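Local coordinates for protein ochratoxinase (Aspergillus niger, PDB 4C65) that hydrolyses the amide bond of ochratoxin A as a zinc-dependent carboxypeptidase of the amidohydrolase superfamily, releasing L-phenylalanine and ochratoxin alpha, at residues Y137-G150 / V192-M206. Sequence-based numbering, arbitrary orientation. Where two conformers were deposited one is given.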
ATOM      1  N   TYR A 137      21.367  -1.382  28.933  1.00 14.85           N
ATOM      2  CA  TYR A 137      21.472  -0.189  28.130  1.00 14.32           C
ATOM      3  C   TYR A 137      21.479  -0.661  26.691  1.00 14.08           C
ATOM      4  O   TYR A 137      22.449  -1.277  26.233  1.00 14.09           O
ATOM      5  CB  TYR A 137      22.754   0.589  28.453  1.00 14.25           C
ATOM      6  CG  TYR A 137      22.873   0.939  29.886  1.00 14.18           C
ATOM      7  CD1 TYR A 137      23.357   0.032  30.795  1.00 14.35           C
ATOM      8  CD2 TYR A 137      22.510   2.189  30.337  1.00 14.45           C
ATOM      9  CE1 TYR A 137      23.467   0.353  32.144  1.00 14.71           C
ATOM     10  CE2 TYR A 137      22.598   2.526  31.672  1.00 14.83           C
ATOM     11  CZ  TYR A 137      23.080   1.601  32.584  1.00 14.97           C
ATOM     12  OH  TYR A 137      23.182   1.941  33.907  1.00 15.51           O
ATOM     13  N   SER A 138      20.398  -0.382  25.974  1.00 13.67           N
ATOM     14  CA  SER A 138      20.208  -0.942  24.663  1.00 13.59           C
ATOM     15  C   SER A 138      20.275   0.129  23.585  1.00 13.49           C
ATOM     16  O   SER A 138      19.869   1.262  23.789  1.00 12.97           O
ATOM     17  CB  SER A 138      18.850  -1.660  24.599  1.00 13.89           C
ATOM     18  OG  SER A 138      18.618  -2.228  23.318  1.00 13.76           O
ATOM     19  N   SER A 139      20.791  -0.276  22.427  1.00 13.52           N
ATOM     20  CA  SER A 139      20.822   0.558  21.242  1.00 13.49           C
ATOM     21  C   SER A 139      19.493   0.496  20.467  1.00 13.39           C
ATOM     22  O   SER A 139      19.278   1.277  19.526  1.00 13.68           O
ATOM     23  CB  SER A 139      21.939   0.068  20.337  1.00 13.56           C
ATOM     24  OG  SER A 139      21.687  -1.287  20.005  1.00 13.76           O
ATOM     25  N   GLY A 140      18.603  -0.421  20.858  1.00 13.14           N
ATOM     26  CA  GLY A 140      17.482  -0.783  20.008  1.00 13.19           C
ATOM     27  C   GLY A 140      18.092  -1.483  18.805  1.00 13.29           C
ATOM     28  O   GLY A 140      18.950  -2.365  18.972  1.00 13.74           O
ATOM     29  N   ALA A 141      17.687  -1.086  17.606  1.00 13.08           N
ATOM     30  CA  ALA A 141      18.238  -1.671  16.386  1.00 13.25           C
ATOM     31  C   ALA A 141      19.622  -1.119  16.072  1.00 13.56           C
ATOM     32  O   ALA A 141      19.894   0.053  16.319  1.00 13.86           O
ATOM     33  CB  ALA A 141      17.329  -1.384  15.232  1.00 13.32           C
ATOM     34  N   ALA A 142      20.519  -1.983  15.601  1.00 13.81           N
ATOM     35  CA  ALA A 142      21.771  -1.526  14.998  1.00 13.74           C
ATOM     36  C   ALA A 142      21.376  -0.830  13.709  1.00 13.75           C
ATOM     37  O   ALA A 142      20.504  -1.335  12.983  1.00 14.14           O
ATOM     38  CB  ALA A 142      22.693  -2.699  14.704  1.00 13.82           C
ATOM     39  N   LEU A 143      21.983   0.323  13.442  1.00 13.31           N
ATOM     40  CA  LEU A 143      21.722   1.031  12.214  1.00 13.34           C
ATOM     41  C   LEU A 143      22.712   0.628  11.119  1.00 13.29           C
ATOM     42  O   LEU A 143      23.910   0.590  11.341  1.00 13.68           O
ATOM     43  CB  LEU A 143      21.797   2.534  12.423  1.00 13.36           C
ATOM     44  CG  LEU A 143      21.004   3.197  13.541  1.00 13.24           C
ATOM     45  CD1 LEU A 143      20.944   4.695  13.296  1.00 13.49           C
ATOM     46  CD2 LEU A 143      19.600   2.649  13.664  1.00 13.26           C
ATOM     47  N   SER A 144      22.193   0.367   9.924  1.00 13.31           N
ATOM     48  CA  SER A 144      22.986  -0.044   8.792  1.00 13.46           C
ATOM     49  C   SER A 144      22.474   0.580   7.515  1.00 13.71           C
ATOM     50  O   SER A 144      21.292   0.875   7.375  1.00 13.83           O
ATOM     51  CB  SER A 144      22.935  -1.549   8.661  1.00 13.55           C
ATOM     52  OG  SER A 144      23.707  -2.018   7.578  1.00 14.18           O
ATOM     53  N   GLN A 145      23.377   0.819   6.581  1.00 13.95           N
ATOM     54  CA  GLN A 145      22.982   1.167   5.228  1.00 14.19           C
ATOM     55  C   GLN A 145      22.466  -0.092   4.532  1.00 14.18           C
ATOM     56  O   GLN A 145      22.779  -1.197   4.947  1.00 13.81           O
ATOM     57  CB  GLN A 145      24.167   1.762   4.452  1.00 14.59           C
ATOM     58  CG  GLN A 145      25.387   0.857   4.398  1.00 14.83           C
ATOM     59  CD  GLN A 145      26.310   1.225   3.294  1.00 15.42           C
ATOM     60  OE1 GLN A 145      27.209   2.048   3.464  1.00 15.85           O
ATOM     61  NE2 GLN A 145      26.105   0.624   2.137  1.00 15.81           N
ATOM     62  N   THR A 146      21.702   0.106   3.462  1.00 14.30           N
ATOM     63  CA  THR A 146      21.435  -0.954   2.515  1.00 14.67           C
ATOM     64  C   THR A 146      22.766  -1.516   2.044  1.00 15.26           C
ATOM     65  O   THR A 146      23.713  -0.777   1.780  1.00 15.03           O
ATOM     66  CB  THR A 146      20.627  -0.429   1.316  1.00 14.82           C
ATOM     67  OG1 THR A 146      19.315  -0.092   1.751  1.00 14.30           O
ATOM     68  CG2 THR A 146      20.519  -1.469   0.216  1.00 15.21           C
ATOM     69  N   ALA A 147      22.841  -2.845   1.984  1.00 15.89           N
ATOM     70  CA  ALA A 147      24.119  -3.540   1.652  1.00 16.80           C
ATOM     71  C   ALA A 147      25.210  -3.336   2.704  1.00 16.76           C
ATOM     72  O   ALA A 147      26.390  -3.509   2.438  1.00 16.96           O
ATOM     73  CB  ALA A 147      24.633  -3.121   0.271  1.00 17.34           C
ATOM     74  N   GLY A 148      24.796  -2.970   3.908  1.00 16.81           N
ATOM     75  CA  GLY A 148      25.729  -2.858   5.037  1.00 16.70           C
ATOM     76  C   GLY A 148      25.711  -4.107   5.886  1.00 16.66           C
ATOM     77  O   GLY A 148      25.084  -5.100   5.539  1.00 16.54           O
ATOM     78  N   HIS A 149      26.422  -4.059   6.990  1.00 17.11           N
ATOM     79  CA  HIS A 149      26.626  -5.243   7.800  1.00 18.26           C
ATOM     80  C   HIS A 149      25.362  -5.698   8.493  1.00 18.64           C
ATOM     81  O   HIS A 149      25.209  -6.862   8.799  1.00 18.89           O
ATOM     82  CB  HIS A 149      27.735  -5.011   8.815  1.00 18.98           C
ATOM     83  CG  HIS A 149      28.002  -6.192   9.692  1.00 19.54           C
ATOM     84  ND1 HIS A 149      28.168  -7.467   9.188  1.00 20.03           N
ATOM     85  CD2 HIS A 149      28.154  -6.293  11.031  1.00 19.06           C
ATOM     86  CE1 HIS A 149      28.408  -8.305  10.178  1.00 19.40           C
ATOM     87  NE2 HIS A 149      28.388  -7.622  11.304  1.00 19.43           N
ATOM     88  N   GLY A 150      24.433  -4.782   8.695  1.00 19.02           N
ATOM     89  CA  GLY A 150      23.124  -5.153   9.180  1.00 18.37           C
ATOM     90  C   GLY A 150      22.178  -5.727   8.135  1.00 18.76           C
ATOM     91  O   GLY A 150      21.148  -6.285   8.510  1.00 18.81           O
ATOM     92  N   VAL A 192      17.714   6.989  14.019  1.00 12.44           N
ATOM     93  CA  VAL A 192      18.174   7.232  15.384  1.00 12.15           C
ATOM     94  C   VAL A 192      16.963   7.485  16.295  1.00 11.93           C
ATOM     95  O   VAL A 192      16.859   6.917  17.382  1.00 11.57           O
ATOM     96  CB  VAL A 192      19.135   8.424  15.456  1.00 12.43           C
ATOM     97  CG1 VAL A 192      19.476   8.744  16.911  1.00 12.51           C
ATOM     98  CG2 VAL A 192      20.410   8.131  14.696  1.00 12.59           C
ATOM     99  N   ARG A 193      16.040   8.330  15.831  1.00 11.99           N
ATOM    100  CA  ARG A 193      14.883   8.705  16.629  1.00 12.15           C
ATOM    101  C   ARG A 193      14.010   7.495  16.972  1.00 11.93           C
ATOM    102  O   ARG A 193      13.505   7.392  18.080  1.00 12.06           O
ATOM    103  CB  ARG A 193      14.084   9.769  15.908  1.00 12.44           C
ATOM    104  CG  ARG A 193      14.801  11.103  15.862  1.00 12.71           C
ATOM    105  CD  ARG A 193      14.203  12.062  14.836  1.00 13.07           C
ATOM    106  NE  ARG A 193      15.049  13.252  14.705  1.00 13.33           N
ATOM    107  CZ  ARG A 193      14.734  14.339  14.010  1.00 13.51           C
ATOM    108  NH1 ARG A 193      13.585  14.438  13.394  1.00 13.63           N
ATOM    109  NH2 ARG A 193      15.571  15.350  13.981  1.00 13.96           N
ATOM    110  N   LEU A 194      13.879   6.551  16.052  1.00 11.82           N
ATOM    111  CA  LEU A 194      13.089   5.360  16.327  1.00 11.67           C
ATOM    112  C   LEU A 194      13.707   4.493  17.428  1.00 11.68           C
ATOM    113  O   LEU A 194      12.991   3.800  18.154  1.00 11.38           O
ATOM    114  CB  LEU A 194      12.922   4.532  15.072  1.00 11.73           C
ATOM    115  CG  LEU A 194      11.929   5.025  14.021  1.00 11.94           C
ATOM    116  CD1 LEU A 194      12.159   4.283  12.717  1.00 12.00           C
ATOM    117  CD2 LEU A 194      10.498   4.817  14.476  1.00 11.97           C
ATOM    118  N   GLN A 195      15.026   4.530  17.594  1.00 11.97           N
ATOM    119  CA  GLN A 195      15.630   3.771  18.691  1.00 12.08           C
ATOM    120  C   GLN A 195      15.409   4.495  20.003  1.00 12.39           C
ATOM    121  O   GLN A 195      15.041   3.875  21.009  1.00 12.74           O
ATOM    122  CB  GLN A 195      17.120   3.535  18.453  1.00 12.07           C
ATOM    123  CG  GLN A 195      17.459   2.953  17.095  1.00 11.98           C
ATOM    124  CD  GLN A 195      16.387   2.022  16.553  1.00 11.89           C
ATOM    125  OE1 GLN A 195      15.956   1.084  17.223  1.00 11.51           O
ATOM    126  NE2 GLN A 195      16.017   2.231  15.280  1.00 12.03           N
ATOM    127  N   ILE A 196      15.619   5.808  20.013  1.00 12.75           N
ATOM    128  CA  ILE A 196      15.342   6.599  21.225  1.00 13.28           C
ATOM    129  C   ILE A 196      13.888   6.366  21.645  1.00 13.57           C
ATOM    130  O   ILE A 196      13.596   6.237  22.831  1.00 13.62           O
ATOM    131  CB  ILE A 196      15.542   8.099  21.002  1.00 13.49           C
ATOM    132  CG1 ILE A 196      16.992   8.412  20.609  1.00 13.67           C
ATOM    133  CG2 ILE A 196      15.151   8.873  22.239  1.00 13.72           C
ATOM    134  CD1 ILE A 196      17.997   8.179  21.716  1.00 13.83           C
ATOM    135  N   ARG A 197      12.996   6.324  20.655  1.00 13.68           N
ATOM    136  CA  ARG A 197      11.570   6.058  20.892  1.00 13.68           C
ATOM    137  C   ARG A 197      11.324   4.824  21.757  1.00 13.84           C
ATOM    138  O   ARG A 197      10.462   4.866  22.634  1.00 14.11           O
ATOM    139  CB  ARG A 197      10.817   5.891  19.593  1.00 13.44           C
ATOM    140  CG  ARG A 197       9.307   5.960  19.728  1.00 13.28           C
ATOM    141  CD  ARG A 197       8.669   5.873  18.361  1.00 13.16           C
ATOM    142  NE  ARG A 197       7.264   6.175  18.441  1.00 13.30           N
ATOM    143  CZ  ARG A 197       6.332   5.367  18.916  1.00 13.19           C
ATOM    144  NH1 ARG A 197       6.598   4.117  19.252  1.00 13.11           N
ATOM    145  NH2 ARG A 197       5.114   5.817  19.003  1.00 13.43           N
ATOM    146  N   ARG A 198      12.103   3.756  21.520  1.00 13.88           N
ATOM    147  CA  ARG A 198      11.969   2.480  22.278  1.00 13.92           C
ATOM    148  C   ARG A 198      12.699   2.549  23.605  1.00 14.07           C
ATOM    149  O   ARG A 198      12.575   1.656  24.421  1.00 14.65           O
ATOM    150  CB  ARG A 198      12.307   1.187  21.427  1.00 13.71           C
ATOM    151  CG  ARG A 198      12.725   1.548  20.059  1.00 13.65           C
ATOM    152  CD  ARG A 198      13.029   0.427  19.152  1.00 13.17           C
ATOM    153  NE  ARG A 198      13.214  -0.936  19.596  1.00 12.85           N
ATOM    154  CZ  ARG A 198      13.877  -1.829  18.876  1.00 12.88           C
ATOM    155  NH1 ARG A 198      14.425  -1.496  17.708  1.00 13.14           N
ATOM    156  NH2 ARG A 198      14.000  -3.070  19.294  1.00 13.17           N
ATOM    157  N   GLY A 199      13.410   3.641  23.876  1.00 14.38           N
ATOM    158  CA  GLY A 199      14.152   3.785  25.128  1.00 14.56           C
ATOM    159  C   GLY A 199      15.642   3.520  25.022  1.00 14.45           C
ATOM    160  O   GLY A 199      16.314   3.320  26.036  1.00 14.80           O
ATOM    161  N   ALA A 200      16.173   3.526  23.810  1.00 14.23           N
ATOM    162  CA  ALA A 200      17.581   3.245  23.635  1.00 14.16           C
ATOM    163  C   ALA A 200      18.441   4.230  24.433  1.00 14.64           C
ATOM    164  O   ALA A 200      18.185   5.423  24.450  1.00 14.24           O
ATOM    165  CB  ALA A 200      17.952   3.281  22.171  1.00 14.18           C
ATOM    166  N   LYS A 201      19.426   3.687  25.134  1.00 15.35           N
ATOM    167  CA  LYS A 201      20.352   4.484  25.922  1.00 15.99           C
ATOM    168  C   LYS A 201      21.726   4.564  25.249  1.00 15.64           C
ATOM    169  O   LYS A 201      22.645   5.172  25.780  1.00 16.54           O
ATOM    170  CB  LYS A 201      20.448   3.918  27.328  1.00 16.75           C
ATOM    171  CG  LYS A 201      19.321   4.427  28.205  1.00 17.89           C
ATOM    172  CD  LYS A 201      19.241   3.665  29.504  1.00 18.84           C
ATOM    173  CE  LYS A 201      17.936   3.999  30.270  1.00 20.34           C
ATOM    174  NZ  LYS A 201      18.145   4.026  31.737  1.00 21.16           N
ATOM    175  N   VAL A 202      21.851   3.961  24.085  1.00 14.76           N
ATOM    176  CA  VAL A 202      23.007   4.151  23.261  1.00 14.58           C
ATOM    177  C   VAL A 202      22.560   4.035  21.809  1.00 13.99           C
ATOM    178  O   VAL A 202      21.476   3.512  21.534  1.00 13.42           O
ATOM    179  CB  VAL A 202      24.117   3.142  23.625  1.00 14.51           C
ATOM    180  CG1 VAL A 202      23.729   1.714  23.268  1.00 14.29           C
ATOM    181  CG2 VAL A 202      25.436   3.521  22.938  1.00 14.76           C
ATOM    182  N   ILE A 203      23.379   4.528  20.876  1.00 13.85           N
ATOM    183  CA  ILE A 203      23.132   4.281  19.449  1.00 13.81           C
ATOM    184  C   ILE A 203      24.267   3.470  18.850  1.00 13.92           C
ATOM    185  O   ILE A 203      25.442   3.749  19.087  1.00 14.13           O
ATOM    186  CB  ILE A 203      22.907   5.592  18.654  1.00 13.71           C
ATOM    187  CG1 ILE A 203      21.697   6.350  19.185  1.00 13.54           C
ATOM    188  CG2 ILE A 203      22.685   5.299  17.159  1.00 13.69           C
ATOM    189  CD1 ILE A 203      20.377   5.611  19.052  1.00 13.33           C
ATOM    190  N   LYS A 204      23.914   2.472  18.051  1.00 14.16           N
ATOM    191  CA  LYS A 204      24.908   1.621  17.370  0.50 14.48           C
ATOM    192  C   LYS A 204      24.802   1.749  15.860  1.00 14.73           C
ATOM    193  O   LYS A 204      23.730   1.576  15.300  1.00 14.78           O
ATOM    194  CB  LYS A 204      24.710   0.156  17.797  0.50 14.38           C
ATOM    195  CG  LYS A 204      25.265  -0.913  16.878  0.50 14.54           C
ATOM    196  CD  LYS A 204      26.704  -1.283  17.137  0.50 14.68           C
ATOM    197  CE  LYS A 204      26.833  -2.593  16.294  0.50 14.76           C
ATOM    198  NZ  LYS A 204      25.973  -3.831  16.575  0.50 14.56           N
ATOM    199  N   VAL A 205      25.947   1.977  15.199  1.00 15.45           N
ATOM    200  CA  VAL A 205      26.023   1.992  13.725  1.00 15.77           C
ATOM    201  C   VAL A 205      26.988   0.934  13.207  1.00 15.99           C
ATOM    202  O   VAL A 205      27.920   0.537  13.909  1.00 15.69           O
ATOM    203  CB  VAL A 205      26.507   3.330  13.145  1.00 16.26           C
ATOM    204  CG1 VAL A 205      25.543   4.416  13.514  1.00 16.40           C
ATOM    205  CG2 VAL A 205      27.896   3.700  13.636  1.00 16.70           C
ATOM    206  N   MET A 206      26.728   0.476  11.977  1.00 15.87           N
ATOM    207  CA  MET A 206      27.656  -0.357  11.247  1.00 15.79           C
ATOM    208  C   MET A 206      28.450   0.624  10.397  1.00 15.53           C
ATOM    209  O   MET A 206      27.918   1.261   9.502  1.00 15.10           O
ATOM    210  CB  MET A 206      26.907  -1.361  10.390  1.00 16.01           C
ATOM    211  CG  MET A 206      25.946  -2.260  11.163  1.00 16.07           C
ATOM    212  SD  MET A 206      26.720  -3.200  12.497  1.00 16.57           S
ATOM    213  CE  MET A 206      25.491  -4.504  12.733  1.00 16.54           C
TER
HETATM  214  O   HOH W   1      18.194   1.265  27.002  1.00 18.40           O
HETATM  215  O   HOH W   2      21.072   2.170  17.558  1.00 10.16           O
HETATM  216  O   HOH W   3      26.034   0.331   7.570  1.00  4.66           O
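L143 and V205 form a single parallel bridge: L143 N donates to K204 O at 2.8 Å with an N-H...O angle of 174°, and M206 N returns a bond to L143 O. The axes of 142-144 and 203-206 diverge by 34°, and beyond the bridge water takes over. One water donates to S139 O and A141 O and accepts from K204 N; another links Q145 N to M206 O. Ahead of both strands in sequence, S138 O accepts from K201 N at 2.8 Å and, weakly, from V202 N, closing the approach to strand 203-206. The bridge joins 142-144 to 203-206 in the twisted TIM barrel of an amidohydrolase; the long connection between them ends with helix 185-198, which closes in a Schellman motif at G199.

That helix supplies the side-chain polar bond. Q195, its chain bent at chi2, brings OE1 to A141 N at 2.8 Å; the N-H...O angle is nearly linear, yet the donor stands 58° out of the amide's carbonyl plane. G140 CA lies 3.8 Å above the R198 guanidinium plane, over its centre, while R198 NE pairs with E121.

Apolar contacts flank the bridge. With CG anti to its carbonyl carbon, L143 extends CD1 to V192 CG2 (3.7 Å), the two side chains crossing at about a right angle, and slides CD2 past Q195. M206, bent at chi2, turns its methyl back to H149 CD2 (CE at 3.6 Å) and A142 CB; SD lies 4.8 Å from the centroid of the H149 ring, at its edge, a Met-aromatic contact. A142 CB also packs at 3.8 Å on CG of K204, the active-site lysine that binds both zinc ions. A bond from K204 NZ to L115 O is doubtful, the lysine having been modelled in two conformers.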